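Local coordinates for alginate lyase (Chitinophaga sp. MD30, PDB 6KCW), which cleaves the polysaccharide alginate, probably by beta-elimination, as a member of polysaccharide lyase family 36, at residues D124-H136 / D145-I157. Sequence-based numbering, arbitrary orientation.
Sequences DAGRVFFQPYIYH and DTFGKSYPSSGSI. With PO4 (phosphate ion), chain B.
In this beta-sandwich of the concanavalin clan, strand 128-135 pairs with strand 113-122 through one edge, and loop 145-157 lines its other edge in two isolated antiparallel bridges. Phe130 and Tyr151 form one hydrogen-bonded pair, Ile134 and Asp145 the other; the register slips by two residues between them, where a type I' turn, Thr146 to Lys149, bulges past Pro132. Arg127 stitches the loop to the start of the strand. Its chain bends about the CG-CD bond (chi3 79°), bringing the guanidinium among loop acceptors. NH1 reaches Gly155 O at 2.6 Å. It also donates to Pro152 O at 3.0 Å. NH2 meets Ser150 OG at 2.9 Å, close to the guanidinium plane. Pro152 O also accepts from Ser150 OG, which comes from the opposite face of that carbonyl. Phe129 CD2 lies against one guanidinium face, near its rim. A methionine here would lose all three N-H bonds, and would probably leave Gly155 O without this donor and the 152-155 turn less firmly tied to the strand. Ser156 OG accepts from Val128 N at 2.7 Å, and the backbone N-H of the next residue, Ile157, donates to Val128 O. Ile157 CD1 sits almost over the centre of the Phe130 ring, 4.2 Å from its centroid, a CH-pi contact; Tyr163 meets Phe130 edge-to-face. Toward the end of the strand, Tyr133 OH accepts from Gly144 N and lies beside a phosphate that Lys91 and Arg117 also bind. His136 extends the Ile134-Asp145 bridge with a side-chain bond: NE2 donates to the anti side of Asp145 OD2 at 2.7 Å, with ring and carboxylate nearly coplanar. The other oxygen, Asp145 OD1, closes an Asx turn by accepting from Phe147 N, 48° out of the carboxylate plane.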
ATOM      1  N   ASP A 124       9.412  -5.214  19.298  1.00 57.56           N
ATOM      2  CA  ASP A 124       9.343  -5.509  20.723  1.00 58.48           C
ATOM      3  C   ASP A 124      10.120  -4.464  21.530  1.00 60.04           C
ATOM      4  O   ASP A 124       9.713  -4.102  22.644  1.00 63.38           O
ATOM      5  CB  ASP A 124       9.858  -6.937  20.994  1.00 57.46           C
ATOM      6  CG  ASP A 124       8.887  -8.053  20.500  1.00 58.41           C
ATOM      7  OD1 ASP A 124       7.763  -7.749  20.040  1.00 57.00           O
ATOM      8  OD2 ASP A 124       9.246  -9.258  20.584  1.00 57.04           O
ATOM      9  N   ALA A 125      11.183  -3.899  20.946  1.00 60.58           N
ATOM     10  CA  ALA A 125      12.041  -2.904  21.586  1.00 58.57           C
ATOM     11  C   ALA A 125      11.486  -1.480  21.558  1.00 60.60           C
ATOM     12  O   ALA A 125      12.127  -0.579  22.119  1.00 59.39           O
ATOM     13  CB  ALA A 125      13.425  -2.909  20.932  1.00 55.76           C
ATOM     14  N   GLY A 126      10.341  -1.237  20.916  1.00 59.68           N
ATOM     15  CA  GLY A 126       9.685   0.059  20.996  1.00 57.08           C
ATOM     16  C   GLY A 126       9.875   0.994  19.814  1.00 56.98           C
ATOM     17  O   GLY A 126       9.302   2.093  19.820  1.00 52.90           O
ATOM     18  N   ARG A 127      10.647   0.599  18.802  1.00 54.10           N
ATOM     19  CA  ARG A 127      10.823   1.425  17.614  1.00 52.73           C
ATOM     20  C   ARG A 127       9.642   1.238  16.665  1.00 48.47           C
ATOM     21  O   ARG A 127       9.082   0.144  16.559  1.00 51.27           O
ATOM     22  CB  ARG A 127      12.141   1.073  16.912  1.00 50.94           C
ATOM     23  CG  ARG A 127      12.758   2.227  16.117  1.00 49.69           C
ATOM     24  CD  ARG A 127      14.213   1.952  15.690  1.00 49.87           C
ATOM     25  NE  ARG A 127      14.330   1.077  14.520  1.00 48.34           N
ATOM     26  CZ  ARG A 127      14.399   1.503  13.260  1.00 47.61           C
ATOM     27  NH1 ARG A 127      14.370   2.803  12.979  1.00 48.80           N
ATOM     28  NH2 ARG A 127      14.501   0.624  12.271  1.00 42.46           N
ATOM     29  N   VAL A 128       9.259   2.315  15.981  1.00 48.17           N
ATOM     30  CA  VAL A 128       8.117   2.318  15.068  1.00 49.15           C
ATOM     31  C   VAL A 128       8.540   2.990  13.768  1.00 46.85           C
ATOM     32  O   VAL A 128       8.975   4.145  13.781  1.00 44.69           O
ATOM     33  CB  VAL A 128       6.896   3.039  15.668  1.00 48.79           C
ATOM     34  CG1 VAL A 128       5.779   3.121  14.636  1.00 44.63           C
ATOM     35  CG2 VAL A 128       6.424   2.321  16.926  1.00 49.85           C
ATOM     36  N   PHE A 129       8.371   2.292  12.644  1.00 44.51           N
ATOM     37  CA  PHE A 129       8.867   2.808  11.375  1.00 46.22           C
ATOM     38  C   PHE A 129       7.948   2.397  10.230  1.00 43.29           C
ATOM     39  O   PHE A 129       6.993   1.641  10.405  1.00 40.80           O
ATOM     40  CB  PHE A 129      10.304   2.324  11.101  1.00 44.35           C
ATOM     41  CG  PHE A 129      10.528   0.867  11.415  1.00 39.94           C
ATOM     42  CD1 PHE A 129      10.245  -0.113  10.473  1.00 42.13           C
ATOM     43  CD2 PHE A 129      11.020   0.478  12.652  1.00 41.36           C
ATOM     44  CE1 PHE A 129      10.436  -1.453  10.758  1.00 41.88           C
ATOM     45  CE2 PHE A 129      11.219  -0.862  12.952  1.00 46.86           C
ATOM     46  CZ  PHE A 129      10.924  -1.832  12.004  1.00 46.98           C
ATOM     47  N   PHE A 130       8.248   2.939   9.053  1.00 44.53           N
ATOM     48  CA  PHE A 130       7.767   2.404   7.790  1.00 41.95           C
ATOM     49  C   PHE A 130       8.685   1.264   7.347  1.00 41.46           C
ATOM     50  O   PHE A 130       9.837   1.163   7.771  1.00 39.35           O
ATOM     51  CB  PHE A 130       7.717   3.506   6.719  1.00 41.66           C
ATOM     52  CG  PHE A 130       6.591   4.491   6.899  1.00 39.11           C
ATOM     53  CD1 PHE A 130       5.267   4.074   6.821  1.00 37.41           C
ATOM     54  CD2 PHE A 130       6.852   5.831   7.124  1.00 40.76           C
ATOM     55  CE1 PHE A 130       4.223   4.960   6.978  1.00 34.54           C
ATOM     56  CE2 PHE A 130       5.803   6.738   7.276  1.00 42.43           C
ATOM     57  CZ  PHE A 130       4.478   6.288   7.207  1.00 38.29           C
ATOM     58  N   GLN A 131       8.155   0.377   6.501  1.00 41.53           N
ATOM     59  CA  GLN A 131       8.983  -0.708   5.996  1.00 39.98           C
ATOM     60  C   GLN A 131       8.359  -1.213   4.712  1.00 39.62           C
ATOM     61  O   GLN A 131       7.130  -1.352   4.647  1.00 41.80           O
ATOM     62  CB  GLN A 131       9.124  -1.860   7.009  1.00 36.34           C
ATOM     63  CG  GLN A 131       7.886  -2.778   7.152  1.00 41.52           C
ATOM     64  CD  GLN A 131       8.067  -3.923   8.161  1.00 40.43           C
ATOM     65  OE1 GLN A 131       9.020  -3.938   8.945  1.00 43.25           O
ATOM     66  NE2 GLN A 131       7.146  -4.888   8.135  1.00 39.17           N
ATOM     67  N   PRO A 132       9.146  -1.479   3.678  1.00 38.56           N
ATOM     68  CA  PRO A 132       8.609  -2.192   2.519  1.00 38.82           C
ATOM     69  C   PRO A 132       8.016  -3.520   2.957  1.00 39.47           C
ATOM     70  O   PRO A 132       8.361  -4.073   4.004  1.00 40.53           O
ATOM     71  CB  PRO A 132       9.834  -2.407   1.618  1.00 40.30           C
ATOM     72  CG  PRO A 132      10.906  -1.494   2.165  1.00 41.34           C
ATOM     73  CD  PRO A 132      10.605  -1.294   3.613  1.00 41.22           C
ATOM     74  N   TYR A 133       7.108  -4.036   2.133  1.00 37.50           N
ATOM     75  CA  TYR A 133       6.445  -5.307   2.419  1.00 37.78           C
ATOM     76  C   TYR A 133       6.115  -5.941   1.066  1.00 36.55           C
ATOM     77  O   TYR A 133       5.022  -5.754   0.530  1.00 39.33           O
ATOM     78  CB  TYR A 133       5.204  -5.111   3.278  1.00 36.05           C
ATOM     79  CG  TYR A 133       4.776  -6.381   3.956  1.00 40.58           C
ATOM     80  CD1 TYR A 133       5.514  -6.898   5.013  1.00 41.14           C
ATOM     81  CD2 TYR A 133       3.657  -7.082   3.530  1.00 40.67           C
ATOM     82  CE1 TYR A 133       5.154  -8.060   5.635  1.00 41.39           C
ATOM     83  CE2 TYR A 133       3.284  -8.253   4.151  1.00 44.00           C
ATOM     84  CZ  TYR A 133       4.036  -8.736   5.207  1.00 44.31           C
ATOM     85  OH  TYR A 133       3.681  -9.909   5.830  1.00 45.79           O
ATOM     86  N   ILE A 134       7.075  -6.676   0.520  1.00 37.86           N
ATOM     87  CA  ILE A 134       7.045  -7.097  -0.874  1.00 37.18           C
ATOM     88  C   ILE A 134       6.907  -8.615  -0.935  1.00 38.80           C
ATOM     89  O   ILE A 134       7.712  -9.346  -0.348  1.00 35.28           O
ATOM     90  CB  ILE A 134       8.303  -6.632  -1.625  1.00 37.36           C
ATOM     91  CG1 ILE A 134       8.621  -5.179  -1.287  1.00 35.82           C
ATOM     92  CG2 ILE A 134       8.093  -6.710  -3.114  1.00 36.37           C
ATOM     93  CD1 ILE A 134       7.478  -4.264  -1.548  1.00 38.46           C
ATOM     94  N   TYR A 135       5.867  -9.086  -1.614  1.00 39.29           N
ATOM     95  CA  TYR A 135       5.834 -10.460  -2.089  1.00 41.69           C
ATOM     96  C   TYR A 135       6.416 -10.438  -3.494  1.00 40.21           C
ATOM     97  O   TYR A 135       6.092  -9.547  -4.287  1.00 36.24           O
ATOM     98  CB  TYR A 135       4.412 -11.041  -2.086  1.00 40.97           C
ATOM     99  CG  TYR A 135       3.804 -11.236  -0.704  1.00 39.88           C
ATOM    100  CD1 TYR A 135       3.300 -10.158   0.003  1.00 40.37           C
ATOM    101  CD2 TYR A 135       3.711 -12.502  -0.117  1.00 40.12           C
ATOM    102  CE1 TYR A 135       2.741 -10.309   1.259  1.00 37.04           C
ATOM    103  CE2 TYR A 135       3.148 -12.667   1.154  1.00 41.82           C
ATOM    104  CZ  TYR A 135       2.666 -11.557   1.837  1.00 43.52           C
ATOM    105  OH  TYR A 135       2.100 -11.661   3.102  1.00 47.16           O
ATOM    106  N   HIS A 136       7.313 -11.378  -3.776  1.00 39.70           N
ATOM    107  CA  HIS A 136       7.931 -11.490  -5.090  1.00 36.44           C
ATOM    108  C   HIS A 136       8.490 -12.902  -5.244  1.00 41.41           C
ATOM    109  O   HIS A 136       8.396 -13.740  -4.339  1.00 39.40           O
ATOM    110  CB  HIS A 136       9.015 -10.441  -5.279  1.00 34.34           C
ATOM    111  CG  HIS A 136      10.076 -10.494  -4.230  1.00 36.01           C
ATOM    112  ND1 HIS A 136      11.358 -10.925  -4.491  1.00 35.05           N
ATOM    113  CD2 HIS A 136      10.045 -10.175  -2.914  1.00 34.54           C
ATOM    114  CE1 HIS A 136      12.074 -10.866  -3.381  1.00 36.86           C
ATOM    115  NE2 HIS A 136      11.301 -10.415  -2.410  1.00 35.86           N
ATOM    116  N   ASP A 145       8.424  -9.732   2.261  1.00 37.13           N
ATOM    117  CA  ASP A 145       9.839  -9.414   2.303  1.00 38.27           C
ATOM    118  C   ASP A 145       9.981  -7.919   2.565  1.00 41.84           C
ATOM    119  O   ASP A 145       9.428  -7.103   1.817  1.00 42.96           O
ATOM    120  CB  ASP A 145      10.476  -9.832   0.974  1.00 38.29           C
ATOM    121  CG  ASP A 145      11.980  -9.795   0.993  1.00 40.28           C
ATOM    122  OD1 ASP A 145      12.565  -9.328   1.992  1.00 40.37           O
ATOM    123  OD2 ASP A 145      12.584 -10.228  -0.021  1.00 39.48           O
ATOM    124  N   THR A 146      10.677  -7.554   3.644  1.00 41.19           N
ATOM    125  CA  THR A 146      10.966  -6.149   3.908  1.00 42.48           C
ATOM    126  C   THR A 146      12.281  -5.693   3.308  1.00 41.94           C
ATOM    127  O   THR A 146      12.565  -4.488   3.341  1.00 42.11           O
ATOM    128  CB  THR A 146      11.026  -5.854   5.411  1.00 43.55           C
ATOM    129  OG1 THR A 146      12.147  -6.547   5.986  1.00 37.39           O
ATOM    130  CG2 THR A 146       9.720  -6.251   6.108  1.00 39.23           C
ATOM    131  N   PHE A 147      13.089  -6.625   2.797  1.00 42.06           N
ATOM    132  CA  PHE A 147      14.458  -6.366   2.355  1.00 40.45           C
ATOM    133  C   PHE A 147      15.308  -5.764   3.461  1.00 42.09           C
ATOM    134  O   PHE A 147      16.323  -5.117   3.191  1.00 41.27           O
ATOM    135  CB  PHE A 147      14.476  -5.478   1.110  1.00 36.83           C
ATOM    136  CG  PHE A 147      14.045  -6.195  -0.133  1.00 42.19           C
ATOM    137  CD1 PHE A 147      12.695  -6.353  -0.431  1.00 41.02           C
ATOM    138  CD2 PHE A 147      14.984  -6.733  -0.996  1.00 37.53           C
ATOM    139  CE1 PHE A 147      12.289  -7.030  -1.573  1.00 34.21           C
ATOM    140  CE2 PHE A 147      14.587  -7.409  -2.138  1.00 41.59           C
ATOM    141  CZ  PHE A 147      13.232  -7.561  -2.424  1.00 39.52           C
ATOM    142  N   GLY A 148      14.914  -5.993   4.711  1.00 41.25           N
ATOM    143  CA  GLY A 148      15.604  -5.404   5.835  1.00 40.44           C
ATOM    144  C   GLY A 148      15.531  -3.896   5.937  1.00 39.96           C
ATOM    145  O   GLY A 148      16.330  -3.310   6.666  1.00 42.05           O
ATOM    146  N   LYS A 149      14.593  -3.242   5.249  1.00 40.83           N
ATOM    147  CA  LYS A 149      14.624  -1.783   5.127  1.00 45.36           C
ATOM    148  C   LYS A 149      13.588  -1.116   6.029  1.00 42.85           C
ATOM    149  O   LYS A 149      12.513  -1.663   6.293  1.00 39.94           O
ATOM    150  CB  LYS A 149      14.391  -1.348   3.676  1.00 40.55           C
ATOM    151  CG  LYS A 149      15.248  -2.090   2.652  1.00 39.39           C
ATOM    152  CD  LYS A 149      16.728  -1.843   2.920  1.00 44.77           C
ATOM    153  CE  LYS A 149      17.602  -2.172   1.711  1.00 45.47           C
ATOM    154  NZ  LYS A 149      19.013  -1.726   1.921  1.00 47.60           N
ATOM    155  N   SER A 150      13.918   0.088   6.494  1.00 44.88           N
ATOM    156  CA  SER A 150      12.985   0.826   7.333  1.00 42.96           C
ATOM    157  C   SER A 150      13.204   2.321   7.177  1.00 40.16           C
ATOM    158  O   SER A 150      14.297   2.777   6.838  1.00 42.84           O
ATOM    159  CB  SER A 150      13.114   0.431   8.809  1.00 44.34           C
ATOM    160  OG  SER A 150      14.362   0.823   9.340  1.00 45.02           O
ATOM    161  N   TYR A 151      12.137   3.074   7.410  1.00 39.33           N
ATOM    162  CA  TYR A 151      12.199   4.522   7.463  1.00 39.59           C
ATOM    163  C   TYR A 151      11.474   5.006   8.716  1.00 44.99           C
ATOM    164  O   TYR A 151      10.287   4.705   8.917  1.00 40.86           O
ATOM    165  CB  TYR A 151      11.589   5.157   6.216  1.00 40.28           C
ATOM    166  CG  TYR A 151      11.685   6.674   6.177  1.00 39.05           C
ATOM    167  CD1 TYR A 151      10.718   7.468   6.786  1.00 37.36           C
ATOM    168  CD2 TYR A 151      12.739   7.309   5.529  1.00 40.62           C
ATOM    169  CE1 TYR A 151      10.795   8.844   6.750  1.00 41.01           C
ATOM    170  CE2 TYR A 151      12.828   8.705   5.487  1.00 40.00           C
ATOM    171  CZ  TYR A 151      11.854   9.463   6.100  1.00 39.39           C
ATOM    172  OH  TYR A 151      11.922  10.837   6.071  1.00 40.93           O
ATOM    173  N   PRO A 152      12.189   5.762   9.563  1.00 45.77           N
ATOM    174  CA  PRO A 152      13.590   6.130   9.318  1.00 45.21           C
ATOM    175  C   PRO A 152      14.551   4.974   9.603  1.00 47.72           C
ATOM    176  O   PRO A 152      14.124   3.985  10.228  1.00 44.15           O
ATOM    177  CB  PRO A 152      13.813   7.293  10.286  1.00 46.12           C
ATOM    178  CG  PRO A 152      12.892   6.977  11.434  1.00 49.42           C
ATOM    179  CD  PRO A 152      11.696   6.267  10.856  1.00 43.82           C
ATOM    180  N   SER A 153      15.802   5.075   9.126  1.00 44.31           N
ATOM    181  CA  SER A 153      16.756   3.986   9.349  1.00 46.11           C
ATOM    182  C   SER A 153      17.100   3.850  10.827  1.00 47.94           C
ATOM    183  O   SER A 153      17.345   2.738  11.302  1.00 53.30           O
ATOM    184  CB  SER A 153      18.031   4.183   8.506  1.00 45.31           C
ATOM    185  OG  SER A 153      18.647   5.451   8.735  1.00 50.19           O
ATOM    186  N   SER A 154      17.092   4.951  11.575  1.00 50.60           N
ATOM    187  CA  SER A 154      17.197   4.912  13.028  1.00 52.86           C
ATOM    188  C   SER A 154      16.107   5.796  13.626  1.00 51.59           C
ATOM    189  O   SER A 154      15.590   6.703  12.970  1.00 52.81           O
ATOM    190  CB  SER A 154      18.595   5.350  13.516  1.00 54.53           C
ATOM    191  OG  SER A 154      18.799   6.749  13.373  1.00 60.35           O
ATOM    192  N   GLY A 155      15.743   5.517  14.881  1.00 53.86           N
ATOM    193  CA  GLY A 155      14.641   6.221  15.511  1.00 51.23           C
ATOM    194  C   GLY A 155      13.293   5.745  14.996  1.00 50.93           C
ATOM    195  O   GLY A 155      13.191   4.794  14.220  1.00 47.71           O
ATOM    196  N   SER A 156      12.241   6.437  15.433  1.00 48.74           N
ATOM    197  CA  SER A 156      10.875   6.101  15.068  1.00 45.66           C
ATOM    198  C   SER A 156      10.241   7.210  14.233  1.00 49.67           C
ATOM    199  O   SER A 156      10.709   8.353  14.218  1.00 48.94           O
ATOM    200  CB  SER A 156      10.013   5.841  16.316  1.00 49.93           C
ATOM    201  OG  SER A 156      10.355   4.617  16.960  1.00 47.82           O
ATOM    202  N   ILE A 157       9.174   6.852  13.511  1.00 48.74           N
ATOM    203  CA  ILE A 157       8.293   7.836  12.879  1.00 47.45           C
ATOM    204  C   ILE A 157       7.455   8.455  13.987  1.00 45.25           C
ATOM    205  O   ILE A 157       7.429   7.931  15.105  1.00 50.70           O
ATOM    206  CB  ILE A 157       7.397   7.208  11.790  1.00 47.36           C
ATOM    207  CG1 ILE A 157       6.632   5.997  12.334  1.00 46.14           C
ATOM    208  CG2 ILE A 157       8.224   6.795  10.588  1.00 51.21           C
ATOM    209  CD1 ILE A 157       5.761   5.308  11.292  1.00 44.73           C
TER
HETATM  210  P   PO4 B 301       0.175 -10.588   4.759  1.00 52.18           P
HETATM  211  O1  PO4 B 301      -0.819  -9.751   3.996  1.00 47.76           O
HETATM  212  O2  PO4 B 301      -0.495 -11.870   5.206  1.00 51.56           O
HETATM  213  O3  PO4 B 301       0.623  -9.887   6.021  1.00 40.60           O
HETATM  214  O4  PO4 B 301       1.358 -10.945   3.845  1.00 54.74           O